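Local coordinates for protein redox-sensing transcriptional repressor Rex (Thermus thermophilus, PDB 2DT5) that probably represses transcription in response to the cellular NADH/NAD(+) balance, binding DNA as a homodimer and NAD through a Rossmann domain, at residues R10-Y14 / Q44-L49; V86-R90 / G109-V113; I141-T147 / I165-F171; R150-Q154 / A172-E177. The protein carries 1 engineered substitution. All blocks are in the same frame, centred on the assembly; numbering follows the deposited sequence.

Contact 1 of 4, residues R10-Y14 / Q44-L49; sequences RLITY and QVRKDL. With SO4 (sulfate ion), chain J.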
# COMPACT_ATOMS: atom_id res chain seq x y z
N ARG B 10 -10.18 5.00 5.29
CA ARG B 10 -10.31 6.38 5.75
C ARG B 10 -10.10 6.46 7.28
O ARG B 10 -9.41 7.35 7.77
CB ARG B 10 -11.67 6.94 5.38
CG ARG B 10 -11.81 7.26 3.90
CD ARG B 10 -12.90 8.33 3.68
NE ARG B 10 -14.23 7.88 4.09
CZ ARG B 10 -14.94 6.98 3.42
NH1 ARG B 10 -14.45 6.41 2.32
NH2 ARG B 10 -16.15 6.64 3.85
N LEU B 11 -10.69 5.53 8.02
CA LEU B 11 -10.53 5.54 9.46
C LEU B 11 -9.05 5.40 9.82
O LEU B 11 -8.54 6.09 10.72
CB LEU B 11 -11.34 4.42 10.12
CG LEU B 11 -12.87 4.50 9.98
CD1 LEU B 11 -13.51 3.38 10.80
CD2 LEU B 11 -13.36 5.85 10.46
N ILE B 12 -8.36 4.51 9.12
CA ILE B 12 -6.94 4.29 9.33
C ILE B 12 -6.19 5.59 9.03
O ILE B 12 -5.27 5.97 9.75
CB ILE B 12 -6.43 3.12 8.44
CG1 ILE B 12 -7.10 1.81 8.89
CG2 ILE B 12 -4.88 2.99 8.53
CD1 ILE B 12 -6.99 0.63 7.90
N THR B 13 -6.60 6.29 7.98
CA THR B 13 -5.96 7.57 7.66
C THR B 13 -6.13 8.58 8.80
O THR B 13 -5.17 9.25 9.21
CB THR B 13 -6.54 8.18 6.39
OG1 THR B 13 -6.29 7.31 5.28
CG2 THR B 13 -5.93 9.54 6.13
N TYR B 14 -7.36 8.69 9.30
CA TYR B 14 -7.67 9.62 10.38
C TYR B 14 -6.82 9.31 11.60
O TYR B 14 -6.37 10.22 12.31
CB TYR B 14 -9.15 9.51 10.78
CG TYR B 14 -10.15 9.75 9.66
CD1 TYR B 14 -11.40 9.14 9.68
CD2 TYR B 14 -9.86 10.62 8.61
CE1 TYR B 14 -12.35 9.37 8.68
CE2 TYR B 14 -10.81 10.87 7.60
CZ TYR B 14 -12.05 10.24 7.64
OH TYR B 14 -12.99 10.42 6.66
N GLN B 44 -17.53 14.32 4.80
CA GLN B 44 -17.22 12.90 4.80
C GLN B 44 -16.70 12.50 6.16
O GLN B 44 -17.08 11.46 6.68
CB GLN B 44 -16.19 12.57 3.72
CG GLN B 44 -16.04 11.08 3.43
CD GLN B 44 -17.37 10.38 3.19
OE1 GLN B 44 -17.98 9.85 4.12
NE2 GLN B 44 -17.82 10.38 1.94
N VAL B 45 -15.85 13.34 6.74
CA VAL B 45 -15.32 13.03 8.07
C VAL B 45 -16.45 12.88 9.11
O VAL B 45 -16.47 11.91 9.87
CB VAL B 45 -14.30 14.11 8.54
CG1 VAL B 45 -13.83 13.79 9.95
CG2 VAL B 45 -13.09 14.13 7.59
N ARG B 46 -17.39 13.83 9.12
CA ARG B 46 -18.50 13.78 10.06
C ARG B 46 -19.38 12.57 9.81
O ARG B 46 -19.79 11.89 10.75
CB ARG B 46 -19.39 15.03 9.97
CG ARG B 46 -18.73 16.30 10.43
CD ARG B 46 -19.75 17.40 10.65
NE ARG B 46 -19.13 18.70 10.42
CZ ARG B 46 -19.10 19.29 9.24
NH1 ARG B 46 -19.66 18.71 8.19
NH2 ARG B 46 -18.49 20.46 9.11
N LYS B 47 -19.69 12.30 8.55
CA LYS B 47 -20.51 11.15 8.21
C LYS B 47 -19.83 9.86 8.71
O LYS B 47 -20.47 9.01 9.33
CB LYS B 47 -20.75 11.09 6.70
CG LYS B 47 -21.45 9.82 6.22
CD LYS B 47 -21.69 9.84 4.72
CE LYS B 47 -22.38 8.56 4.24
NZ LYS B 47 -22.85 8.65 2.82
N ASP B 48 -18.52 9.74 8.48
CA ASP B 48 -17.79 8.55 8.91
C ASP B 48 -17.75 8.38 10.43
O ASP B 48 -18.06 7.30 10.95
CB ASP B 48 -16.34 8.58 8.42
CG ASP B 48 -16.20 8.27 6.94
OD1 ASP B 48 -17.18 7.79 6.32
OD2 ASP B 48 -15.09 8.50 6.41
N LEU B 49 -17.35 9.44 11.12
CA LEU B 49 -17.24 9.36 12.58
C LEU B 49 -18.59 9.28 13.30
O LEU B 49 -18.67 8.78 14.42
CB LEU B 49 -16.39 10.52 13.10
CG LEU B 49 -14.98 10.52 12.49
CD1 LEU B 49 -14.16 11.65 13.07
CD2 LEU B 49 -14.29 9.18 12.76
S SO4 J . -17.25 19.50 13.73
O1 SO4 J . -17.82 18.41 12.92
O2 SO4 J . -17.88 19.48 15.06
O3 SO4 J . -15.79 19.32 13.90
O4 SO4 J . -17.51 20.78 13.05
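OD2 of D48 is gripped by two donors of helix 7-23: NE of R10 at 2.6 Å and the phenol OH of Y14 at 2.9 Å. NE comes in on the syn side of the carboxylate, whereas the phenol meets the anti side, 22° out of the plane. A second arm of the arginine completes a side-on salt bridge, NH2 of R10 lying 2.9 Å from OD1 of D48 on a nearly straight bond of 175°. Guanidinium and carboxylate are almost coplanar, and a bend at chi3 (-63°) turns the arginine so that NE and NH2 both face the acid. CD of Q44 lies over one face of the guanidinium. Beside this polar cluster the contact is apolar: CE2 of Y14 rests 4.0 Å from CG2 of V45, and CD2 of L49 is 4.2 Å from CD2 of L11 and also touches the tyrosine ring. L71 of helix 64-75 packs on L11, Y14 and L49. Most of the contact falls in the predicted helix-turn-helix region. The helix axes are 11.3 Å apart at closest approach, and long side chains, polar and apolar, bridge them. NE of R46 hydrogen-bonds a sulfate, probably from the crystallisation liquor. Three bonds to the buried carboxylate fix its rotation, and the arginine probably keeps it ionised; the salt bridge and the phenol link helices 7-23 and 42-51.

Contact 2 of 4, residues V86-R90 / G109-V113; sequences VGMGR and GFFDV. With NAD (nicotinamide-adenine-dinucleotide), chain L.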
# COMPACT_ATOMS: atom_id res chain seq x y z
N VAL B 86 4.07 -17.39 6.79
CA VAL B 86 4.15 -18.67 6.11
C VAL B 86 4.97 -18.44 4.84
O VAL B 86 4.52 -17.77 3.92
CB VAL B 86 2.75 -19.21 5.75
CG1 VAL B 86 2.87 -20.44 4.82
CG2 VAL B 86 2.01 -19.60 7.05
N GLY B 87 6.17 -19.00 4.80
CA GLY B 87 7.03 -18.79 3.66
C GLY B 87 8.16 -17.89 4.14
O GLY B 87 8.14 -16.68 3.94
N MET B 88 9.13 -18.50 4.81
CA MET B 88 10.26 -17.78 5.36
C MET B 88 11.44 -17.65 4.40
O MET B 88 12.56 -18.03 4.72
CB MET B 88 10.71 -18.43 6.66
CG MET B 88 9.68 -18.30 7.78
SD MET B 88 9.48 -16.60 8.26
CE MET B 88 11.00 -16.29 9.09
N GLY B 89 11.15 -17.12 3.22
CA GLY B 89 12.19 -16.89 2.24
C GLY B 89 12.71 -15.48 2.46
O GLY B 89 12.75 -15.00 3.60
N ARG B 90 13.09 -14.81 1.39
CA ARG B 90 13.60 -13.46 1.49
C ARG B 90 12.57 -12.47 2.06
O ARG B 90 12.83 -11.83 3.08
CB ARG B 90 14.11 -13.00 0.12
CG ARG B 90 15.33 -13.83 -0.31
CD ARG B 90 15.72 -13.58 -1.76
NE ARG B 90 14.63 -13.89 -2.68
CZ ARG B 90 14.65 -13.59 -3.98
NH1 ARG B 90 15.71 -12.98 -4.48
NH2 ARG B 90 13.60 -13.85 -4.75
N GLY B 109 4.66 -17.28 15.12
CA GLY B 109 4.96 -18.49 14.37
C GLY B 109 5.59 -18.18 13.04
O GLY B 109 5.26 -17.18 12.40
N PHE B 110 6.51 -19.03 12.62
CA PHE B 110 7.23 -18.87 11.37
C PHE B 110 7.30 -20.25 10.72
O PHE B 110 7.80 -21.19 11.31
CB PHE B 110 8.63 -18.31 11.67
CG PHE B 110 8.60 -17.13 12.62
CD1 PHE B 110 8.70 -17.33 13.99
CD2 PHE B 110 8.42 -15.83 12.14
CE1 PHE B 110 8.64 -16.26 14.87
CE2 PHE B 110 8.36 -14.74 13.02
CZ PHE B 110 8.47 -14.95 14.39
N PHE B 111 6.77 -20.36 9.50
CA PHE B 111 6.72 -21.64 8.82
C PHE B 111 7.23 -21.66 7.39
O PHE B 111 7.11 -20.68 6.65
CB PHE B 111 5.27 -22.16 8.83
CG PHE B 111 4.58 -22.05 10.17
CD1 PHE B 111 3.91 -20.87 10.53
CD2 PHE B 111 4.58 -23.12 11.06
CE1 PHE B 111 3.26 -20.77 11.77
CE2 PHE B 111 3.94 -23.02 12.31
CZ PHE B 111 3.28 -21.85 12.66
N ASP B 112 7.78 -22.80 7.00
CA ASP B 112 8.31 -23.01 5.66
C ASP B 112 8.26 -24.52 5.43
O ASP B 112 7.85 -25.26 6.33
CB ASP B 112 9.75 -22.48 5.60
CG ASP B 112 10.18 -22.13 4.20
OD1 ASP B 112 10.49 -23.06 3.42
OD2 ASP B 112 10.20 -20.92 3.86
N VAL B 113 8.66 -24.99 4.25
CA VAL B 113 8.67 -26.42 3.97
C VAL B 113 10.08 -26.88 3.65
O VAL B 113 10.34 -28.07 3.53
CB VAL B 113 7.79 -26.77 2.76
CG1 VAL B 113 6.33 -26.44 3.07
CG2 VAL B 113 8.25 -26.00 1.54
PA NAD L . 11.55 -16.90 -1.95
O1A NAD L . 12.80 -16.23 -1.48
O2A NAD L . 11.61 -17.89 -3.08
O5B NAD L . 10.92 -17.55 -0.68
C5B NAD L . 9.70 -18.32 -0.70
C4B NAD L . 9.74 -19.22 0.51
O4B NAD L . 8.47 -19.95 0.45
C3B NAD L . 10.83 -20.37 0.49
O3B NAD L . 11.62 -20.29 1.71
C2B NAD L . 10.04 -21.67 0.40
O2B NAD L . 10.59 -22.79 0.97
C1B NAD L . 8.72 -21.21 1.02
N9A NAD L . 7.59 -22.02 0.64
C8A NAD L . 7.16 -22.58 -0.57
N7A NAD L . 6.03 -23.26 -0.45
C5A NAD L . 5.65 -23.19 0.85
C6A NAD L . 4.50 -23.73 1.59
N6A NAD L . 3.57 -24.45 1.02
N1A NAD L . 4.49 -23.41 2.95
C2A NAD L . 5.42 -22.67 3.60
N3A NAD L . 6.53 -22.14 2.93
C4A NAD L . 6.61 -22.43 1.56
O3 NAD L . 10.49 -15.78 -2.38
PN NAD L . 10.40 -14.17 -2.04
O1N NAD L . 11.24 -13.43 -3.00
O2N NAD L . 10.66 -14.05 -0.58
O5D NAD L . 8.85 -13.89 -2.43
C5D NAD L . 7.78 -14.48 -1.65
C4D NAD L . 6.47 -14.06 -2.21
O4D NAD L . 6.36 -12.56 -2.12
C3D NAD L . 6.28 -14.37 -3.75
O3D NAD L . 4.92 -14.77 -4.02
C2D NAD L . 6.57 -13.02 -4.39
O2D NAD L . 6.11 -12.89 -5.69
C1D NAD L . 5.88 -12.06 -3.35
N1N NAD L . 6.25 -10.65 -3.62
C2N NAD L . 5.25 -9.70 -3.29
C3N NAD L . 5.50 -8.41 -3.13
C7N NAD L . 4.39 -7.46 -2.82
O7N NAD L . 4.61 -6.23 -2.93
N7N NAD L . 3.18 -7.96 -2.50
C4N NAD L . 6.92 -7.86 -3.27
C5N NAD L . 7.90 -8.94 -2.83
C6N NAD L . 7.64 -10.23 -3.33
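V86 pairs in parallel with F111 at the end of strand 81-86, and the chain then leaves the sheet in a turn whose first amide, G87 N, still bonds F111 O at 2.7 Å and 170°. M88, centre of an inverse gamma turn, sends a weak bond from its N to OD2 of D112 (2.8 Å). Bends at chi2 and chi3 fold its side chain back on F110, with SD 3.9 Å from CB of F110 and at the ring edge, a Met-aromatic contact. CG2 of V86 touches CD1 of F111. D112 holds the adenosine ribose of NAD, whose O3B donates to its OD2 (2.7 Å). CA of G89 comes within 3.3 Å of NAD O5B, an approach open to a residue without a side chain, and R90 N bonds O1A of the phosphate. This is the glycine-rich NAD-binding turn of a Rossmann fold, set between strand 81-86 and helix 90-96, with strand 105-112 alongside and I127 of strand 125-129 packed on M88 and D112.

Contact 3 of 4, residues I141-T147 / I165-F171; sequences IEIALLT and IKGILNF. With NAD (nicotinamide-adenine-dinucleotide), chain L.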
# COMPACT_ATOMS: atom_id res chain seq x y z
N ILE B 141 -2.96 -17.93 16.98
CA ILE B 141 -2.65 -17.16 15.79
C ILE B 141 -3.88 -16.92 14.93
O ILE B 141 -4.47 -17.87 14.41
CB ILE B 141 -1.59 -17.88 14.96
CG1 ILE B 141 -0.32 -18.05 15.81
CG2 ILE B 141 -1.33 -17.11 13.67
CD1 ILE B 141 0.73 -18.94 15.19
N GLU B 142 -4.26 -15.66 14.76
CA GLU B 142 -5.44 -15.33 13.98
C GLU B 142 -5.15 -14.85 12.56
O GLU B 142 -5.95 -15.10 11.65
CB GLU B 142 -6.27 -14.24 14.68
CG GLU B 142 -6.83 -14.59 16.05
CD GLU B 142 -5.79 -14.55 17.17
OE1 GLU B 142 -4.88 -13.69 17.12
OE2 GLU B 142 -5.89 -15.36 18.12
N ILE B 143 -4.01 -14.19 12.36
CA ILE B 143 -3.64 -13.64 11.06
C ILE B 143 -2.35 -14.23 10.48
O ILE B 143 -1.35 -14.35 11.17
CB ILE B 143 -3.49 -12.10 11.18
CG1 ILE B 143 -4.85 -11.49 11.55
CG2 ILE B 143 -2.91 -11.50 9.89
CD1 ILE B 143 -4.84 -9.97 11.75
N ALA B 144 -2.37 -14.59 9.20
CA ALA B 144 -1.18 -15.15 8.59
C ALA B 144 -0.66 -14.27 7.46
O ALA B 144 -1.44 -13.79 6.65
CB ALA B 144 -1.46 -16.57 8.04
N LEU B 145 0.65 -14.04 7.44
CA LEU B 145 1.29 -13.25 6.37
C LEU B 145 1.78 -14.30 5.37
O LEU B 145 2.71 -15.07 5.66
CB LEU B 145 2.46 -12.41 6.94
CG LEU B 145 2.09 -11.05 7.56
CD1 LEU B 145 1.01 -11.22 8.60
CD2 LEU B 145 3.34 -10.40 8.19
N LEU B 146 1.15 -14.33 4.20
CA LEU B 146 1.49 -15.31 3.18
C LEU B 146 2.53 -14.79 2.22
O LEU B 146 2.25 -13.97 1.37
CB LEU B 146 0.24 -15.72 2.40
CG LEU B 146 0.41 -16.98 1.52
CD1 LEU B 146 0.99 -18.13 2.37
CD2 LEU B 146 -0.93 -17.38 0.92
N THR B 147 3.74 -15.33 2.34
CA THR B 147 4.86 -14.92 1.50
C THR B 147 5.53 -16.13 0.83
O THR B 147 6.75 -16.29 0.90
CB THR B 147 5.89 -14.14 2.35
OG1 THR B 147 6.16 -14.88 3.56
CG2 THR B 147 5.32 -12.77 2.76
N ILE B 165 -7.02 -20.38 10.52
CA ILE B 165 -6.67 -18.96 10.38
C ILE B 165 -7.96 -18.13 10.25
O ILE B 165 -8.98 -18.63 9.77
CB ILE B 165 -5.79 -18.72 9.13
CG1 ILE B 165 -4.93 -17.45 9.31
CG2 ILE B 165 -6.66 -18.57 7.89
CD1 ILE B 165 -3.92 -17.55 10.43
N LYS B 166 -7.91 -16.87 10.67
CA LYS B 166 -9.08 -16.00 10.58
C LYS B 166 -8.90 -14.97 9.48
O LYS B 166 -9.88 -14.49 8.90
CB LYS B 166 -9.34 -15.29 11.92
CG LYS B 166 -9.79 -16.23 13.03
CD LYS B 166 -10.06 -15.49 14.32
CE LYS B 166 -10.51 -16.44 15.44
NZ LYS B 166 -10.61 -15.74 16.76
N GLY B 167 -7.65 -14.63 9.19
CA GLY B 167 -7.37 -13.67 8.14
C GLY B 167 -6.01 -13.93 7.52
O GLY B 167 -5.10 -14.47 8.16
N ILE B 168 -5.86 -13.54 6.26
CA ILE B 168 -4.59 -13.71 5.57
C ILE B 168 -4.19 -12.42 4.87
O ILE B 168 -4.95 -11.87 4.06
CB ILE B 168 -4.64 -14.82 4.47
CG1 ILE B 168 -5.03 -16.17 5.08
CG2 ILE B 168 -3.30 -14.92 3.77
CD1 ILE B 168 -5.17 -17.28 4.06
N LEU B 169 -3.01 -11.94 5.18
CA LEU B 169 -2.43 -10.79 4.52
C LEU B 169 -1.59 -11.45 3.43
O LEU B 169 -0.49 -11.96 3.68
CB LEU B 169 -1.57 -9.94 5.44
CG LEU B 169 -1.10 -8.58 4.93
CD1 LEU B 169 -2.30 -7.68 4.69
CD2 LEU B 169 -0.12 -7.93 5.90
N ASN B 170 -2.12 -11.44 2.21
CA ASN B 170 -1.53 -12.12 1.06
C ASN B 170 -0.56 -11.28 0.25
O ASN B 170 -0.95 -10.30 -0.37
CB ASN B 170 -2.66 -12.58 0.13
CG ASN B 170 -2.14 -13.21 -1.13
OD1 ASN B 170 -2.67 -12.99 -2.23
ND2 ASN B 170 -1.09 -14.02 -0.99
N PHE B 171 0.72 -11.64 0.27
CA PHE B 171 1.71 -10.91 -0.53
C PHE B 171 1.91 -11.53 -1.91
O PHE B 171 2.40 -10.87 -2.82
CB PHE B 171 3.06 -10.84 0.19
CG PHE B 171 3.04 -10.04 1.47
CD1 PHE B 171 2.44 -10.56 2.62
CD2 PHE B 171 3.58 -8.76 1.50
CE1 PHE B 171 2.40 -9.81 3.80
CE2 PHE B 171 3.55 -7.99 2.68
CZ PHE B 171 2.95 -8.52 3.83
PA NAD L . 11.55 -16.90 -1.95
O1A NAD L . 12.80 -16.23 -1.48
O2A NAD L . 11.61 -17.89 -3.08
O5B NAD L . 10.92 -17.55 -0.68
C5B NAD L . 9.70 -18.32 -0.70
C4B NAD L . 9.74 -19.22 0.51
O4B NAD L . 8.47 -19.95 0.45
C3B NAD L . 10.83 -20.37 0.49
O3B NAD L . 11.62 -20.29 1.71
C2B NAD L . 10.04 -21.67 0.40
O2B NAD L . 10.59 -22.79 0.97
C1B NAD L . 8.72 -21.21 1.02
N9A NAD L . 7.59 -22.02 0.64
C8A NAD L . 7.16 -22.58 -0.57
N7A NAD L . 6.03 -23.26 -0.45
C5A NAD L . 5.65 -23.19 0.85
C6A NAD L . 4.50 -23.73 1.59
N6A NAD L . 3.57 -24.45 1.02
N1A NAD L . 4.49 -23.41 2.95
C2A NAD L . 5.42 -22.67 3.60
N3A NAD L . 6.53 -22.14 2.93
C4A NAD L . 6.61 -22.43 1.56
O3 NAD L . 10.49 -15.78 -2.38
PN NAD L . 10.40 -14.17 -2.04
O1N NAD L . 11.24 -13.43 -3.00
O2N NAD L . 10.66 -14.05 -0.58
O5D NAD L . 8.85 -13.89 -2.43
C5D NAD L . 7.78 -14.48 -1.65
C4D NAD L . 6.47 -14.06 -2.21
O4D NAD L . 6.36 -12.56 -2.12
C3D NAD L . 6.28 -14.37 -3.75
O3D NAD L . 4.92 -14.77 -4.02
C2D NAD L . 6.57 -13.02 -4.39
O2D NAD L . 6.11 -12.89 -5.69
C1D NAD L . 5.88 -12.06 -3.35
N1N NAD L . 6.25 -10.65 -3.62
C2N NAD L . 5.25 -9.70 -3.29
C3N NAD L . 5.50 -8.41 -3.13
C7N NAD L . 4.39 -7.46 -2.82
O7N NAD L . 4.61 -6.23 -2.93
N7N NAD L . 3.18 -7.96 -2.50
C4N NAD L . 6.92 -7.86 -3.27
C5N NAD L . 7.90 -8.94 -2.83
C6N NAD L . 7.64 -10.23 -3.33
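Parallel bridges run from I143–G167 to L146–N170, as strands 143-146 and 167-170 lie side by side in the Rossmann sheet. Amides and carbonyls alternate across the pair: A144 N to G167 O, L169 N to A144 O (2.8 Å), L146 N to L169 O, and F171 N to L146 O (3.0 Å). At the opening end E142 O takes two donors, K166 N at 2.8 Å and G167 N at 3.0 Å, the latter in the carbonyl plane. Apolar packing divides between the two sheet faces. On one, CD1 of I165 reaches CB of A144 at 3.6 Å, because CG1 is anti to the backbone N (chi1 -155°), and CG2 of I168 meets CB of L146; helix 150-163 covers this face through L160, A156 and A157. On the other, L145 and L169 lie side by side, and the edge of the F171 ring receives CG of L145. F189 of the second subunit packs on L169. Beyond the strands, CG2 of T147 sits 3.6 Å from CD1 of F171, and OG1 of T147 is bonded to G87 O. Ligand contact comes at this same end, where NAD N7N donates to F171 O at 3.0 Å and 164°. The carboxamide is thus met by a main-chain carbonyl, next to the amide of F171 that closes the strand pairing, among largely apolar side chains.

Contact 4 of 4, residues R150-Q154 / A172-E177; sequences REAAQ and APVVLE. With NAD (nicotinamide-adenine-dinucleotide), chain L.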
# COMPACT_ATOMS: atom_id res chain seq x y z
N ARG B 150 4.04 -17.59 -5.89
CA ARG B 150 2.69 -17.62 -6.47
C ARG B 150 2.14 -19.04 -6.64
O ARG B 150 1.02 -19.36 -6.21
CB ARG B 150 2.70 -16.94 -7.84
CG ARG B 150 1.37 -17.03 -8.57
CD ARG B 150 1.31 -16.08 -9.75
NE ARG B 150 -0.07 -15.86 -10.17
CZ ARG B 150 -0.47 -14.89 -11.00
NH1 ARG B 150 0.42 -14.04 -11.50
NH2 ARG B 150 -1.75 -14.76 -11.31
N GLU B 151 2.95 -19.87 -7.27
CA GLU B 151 2.58 -21.25 -7.54
C GLU B 151 2.16 -22.04 -6.31
O GLU B 151 1.36 -22.96 -6.42
CB GLU B 151 3.73 -21.96 -8.25
CG GLU B 151 4.01 -21.47 -9.68
CD GLU B 151 4.47 -20.01 -9.77
OE1 GLU B 151 5.37 -19.60 -8.99
OE2 GLU B 151 3.93 -19.28 -10.63
N ALA B 152 2.68 -21.69 -5.15
CA ALA B 152 2.32 -22.44 -3.95
C ALA B 152 1.29 -21.76 -3.06
O ALA B 152 0.85 -22.34 -2.08
CB ALA B 152 3.59 -22.73 -3.12
N ALA B 153 0.90 -20.54 -3.42
CA ALA B 153 -0.03 -19.72 -2.59
C ALA B 153 -1.39 -20.33 -2.18
O ALA B 153 -1.69 -20.43 -1.00
CB ALA B 153 -0.27 -18.40 -3.30
N GLN B 154 -2.18 -20.74 -3.17
CA GLN B 154 -3.50 -21.28 -2.90
C GLN B 154 -3.47 -22.47 -1.94
O GLN B 154 -4.26 -22.53 -1.01
CB GLN B 154 -4.18 -21.69 -4.21
CG GLN B 154 -5.59 -22.25 -4.04
CD GLN B 154 -6.53 -21.26 -3.38
OE1 GLN B 154 -6.75 -20.18 -3.91
NE2 GLN B 154 -7.17 -21.44 -2.25
N ALA B 172 1.55 -12.81 -2.05
CA ALA B 172 1.72 -13.50 -3.34
C ALA B 172 0.86 -12.83 -4.42
O ALA B 172 -0.30 -12.49 -4.18
CB ALA B 172 1.34 -14.97 -3.20
N PRO B 173 1.43 -12.63 -5.61
CA PRO B 173 0.69 -11.99 -6.71
C PRO B 173 -0.35 -12.93 -7.31
O PRO B 173 -0.21 -13.34 -8.46
CB PRO B 173 1.79 -11.65 -7.71
CG PRO B 173 2.73 -12.82 -7.55
CD PRO B 173 2.79 -12.99 -6.04
N VAL B 174 -1.37 -13.26 -6.53
CA VAL B 174 -2.42 -14.15 -7.00
C VAL B 174 -3.67 -13.98 -6.13
O VAL B 174 -3.57 -13.62 -4.95
CB VAL B 174 -1.96 -15.62 -6.94
CG1 VAL B 174 -1.82 -16.05 -5.48
CG2 VAL B 174 -2.97 -16.50 -7.68
N VAL B 175 -4.84 -14.23 -6.70
CA VAL B 175 -6.07 -14.11 -5.93
C VAL B 175 -6.38 -15.44 -5.29
O VAL B 175 -6.49 -16.45 -5.98
CB VAL B 175 -7.24 -13.70 -6.82
CG1 VAL B 175 -8.46 -13.42 -5.96
CG2 VAL B 175 -6.86 -12.47 -7.63
N LEU B 176 -6.50 -15.44 -3.97
CA LEU B 176 -6.75 -16.66 -3.23
C LEU B 176 -8.22 -17.04 -3.21
O LEU B 176 -9.10 -16.19 -3.37
CB LEU B 176 -6.26 -16.52 -1.79
CG LEU B 176 -4.79 -16.08 -1.61
CD1 LEU B 176 -4.51 -15.95 -0.13
CD2 LEU B 176 -3.84 -17.09 -2.25
N GLU B 177 -8.46 -18.32 -3.00
CA GLU B 177 -9.79 -18.90 -2.90
C GLU B 177 -9.92 -19.33 -1.46
O GLU B 177 -9.22 -20.25 -1.03
CB GLU B 177 -9.90 -20.14 -3.79
CG GLU B 177 -9.87 -19.85 -5.26
CD GLU B 177 -11.12 -19.14 -5.72
OE1 GLU B 177 -11.30 -17.96 -5.33
OE2 GLU B 177 -11.93 -19.76 -6.44
PA NAD L . 11.55 -16.90 -1.95
O1A NAD L . 12.80 -16.23 -1.48
O2A NAD L . 11.61 -17.89 -3.08
O5B NAD L . 10.92 -17.55 -0.68
C5B NAD L . 9.70 -18.32 -0.70
C4B NAD L . 9.74 -19.22 0.51
O4B NAD L . 8.47 -19.95 0.45
C3B NAD L . 10.83 -20.37 0.49
O3B NAD L . 11.62 -20.29 1.71
C2B NAD L . 10.04 -21.67 0.40
O2B NAD L . 10.59 -22.79 0.97
C1B NAD L . 8.72 -21.21 1.02
N9A NAD L . 7.59 -22.02 0.64
C8A NAD L . 7.16 -22.58 -0.57
N7A NAD L . 6.03 -23.26 -0.45
C5A NAD L . 5.65 -23.19 0.85
C6A NAD L . 4.50 -23.73 1.59
N6A NAD L . 3.57 -24.45 1.02
N1A NAD L . 4.49 -23.41 2.95
C2A NAD L . 5.42 -22.67 3.60
N3A NAD L . 6.53 -22.14 2.93
C4A NAD L . 6.61 -22.43 1.56
O3 NAD L . 10.49 -15.78 -2.38
PN NAD L . 10.40 -14.17 -2.04
O1N NAD L . 11.24 -13.43 -3.00
O2N NAD L . 10.66 -14.05 -0.58
O5D NAD L . 8.85 -13.89 -2.43
C5D NAD L . 7.78 -14.48 -1.65
C4D NAD L . 6.47 -14.06 -2.21
O4D NAD L . 6.36 -12.56 -2.12
C3D NAD L . 6.28 -14.37 -3.75
O3D NAD L . 4.92 -14.77 -4.02
C2D NAD L . 6.57 -13.02 -4.39
O2D NAD L . 6.11 -12.89 -5.69
C1D NAD L . 5.88 -12.06 -3.35
N1N NAD L . 6.25 -10.65 -3.62
C2N NAD L . 5.25 -9.70 -3.29
C3N NAD L . 5.50 -8.41 -3.13
C7N NAD L . 4.39 -7.46 -2.82
O7N NAD L . 4.61 -6.23 -2.93
N7N NAD L . 3.18 -7.96 -2.50
C4N NAD L . 6.92 -7.86 -3.27
C5N NAD L . 7.90 -8.94 -2.83
C6N NAD L . 7.64 -10.23 -3.33
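The small methyl of A153 fits among three side chains of the loop 172-177, in a Rossmann beta-alpha-beta unit, where the early part of helix 150-163 lies beside the loop that follows strand 167-170. CB of A153 lies 3.6 Å from CG1 of V174, 3.8 Å from CB of A172 and 3.9 Å from CD2 of L176, so one bump of the helix fills the hollow between them. V174 turns its CG1 methyl to A153, with CG1 between the backbone N and the carbonyl carbon (chi1 69°). R150, extended from CG to NE, reaches obliquely across P173 and V174: its CB touches CG of P173, NE passes CB of V174, and one guanidinium face is laid against the carbonyl of P173, with CZ 3.0 Å from P173 O. That approach over the face does not give NE or NH1 a suitable angle for a bond. P173, centre of an inverse gamma turn, offers its ring to the coenzyme, CD lying 3.3 Å from NAD O2D, while Y98 of the second subunit also packs on it. At the far end Q154, bent at chi2, spans the groove to the main chain of E177. NE2 of Q154 donates to E177 O at 2.7 Å and also bonds OD2 of D158. OE1 of Q154 accepts from E177 N, again at 2.7 Å, on a lone pair in the carbonyl plane.

How the contacts relate
Contact 1 stands apart, in the predicted DNA-binding domain, its centre 26 Å or more from those of the others; its buried chemistry is a charged cluster between helices. Contacts 2, 3 and 4 share the Rossmann domain and the same NAD. Contacts 2 and 3 are buried and belong to one sheet, touching where V86 N meets L145 O, but contact 3 relies on regular strand pairing and contact 2 on a turn and a ribose-binding acid. Contacts 3 and 4 interleave along the chain, and L176 CD1 packs on L146 and I168. Contact 4 is nearer the surface, mixing small apolar packing with an amide gripping main chain.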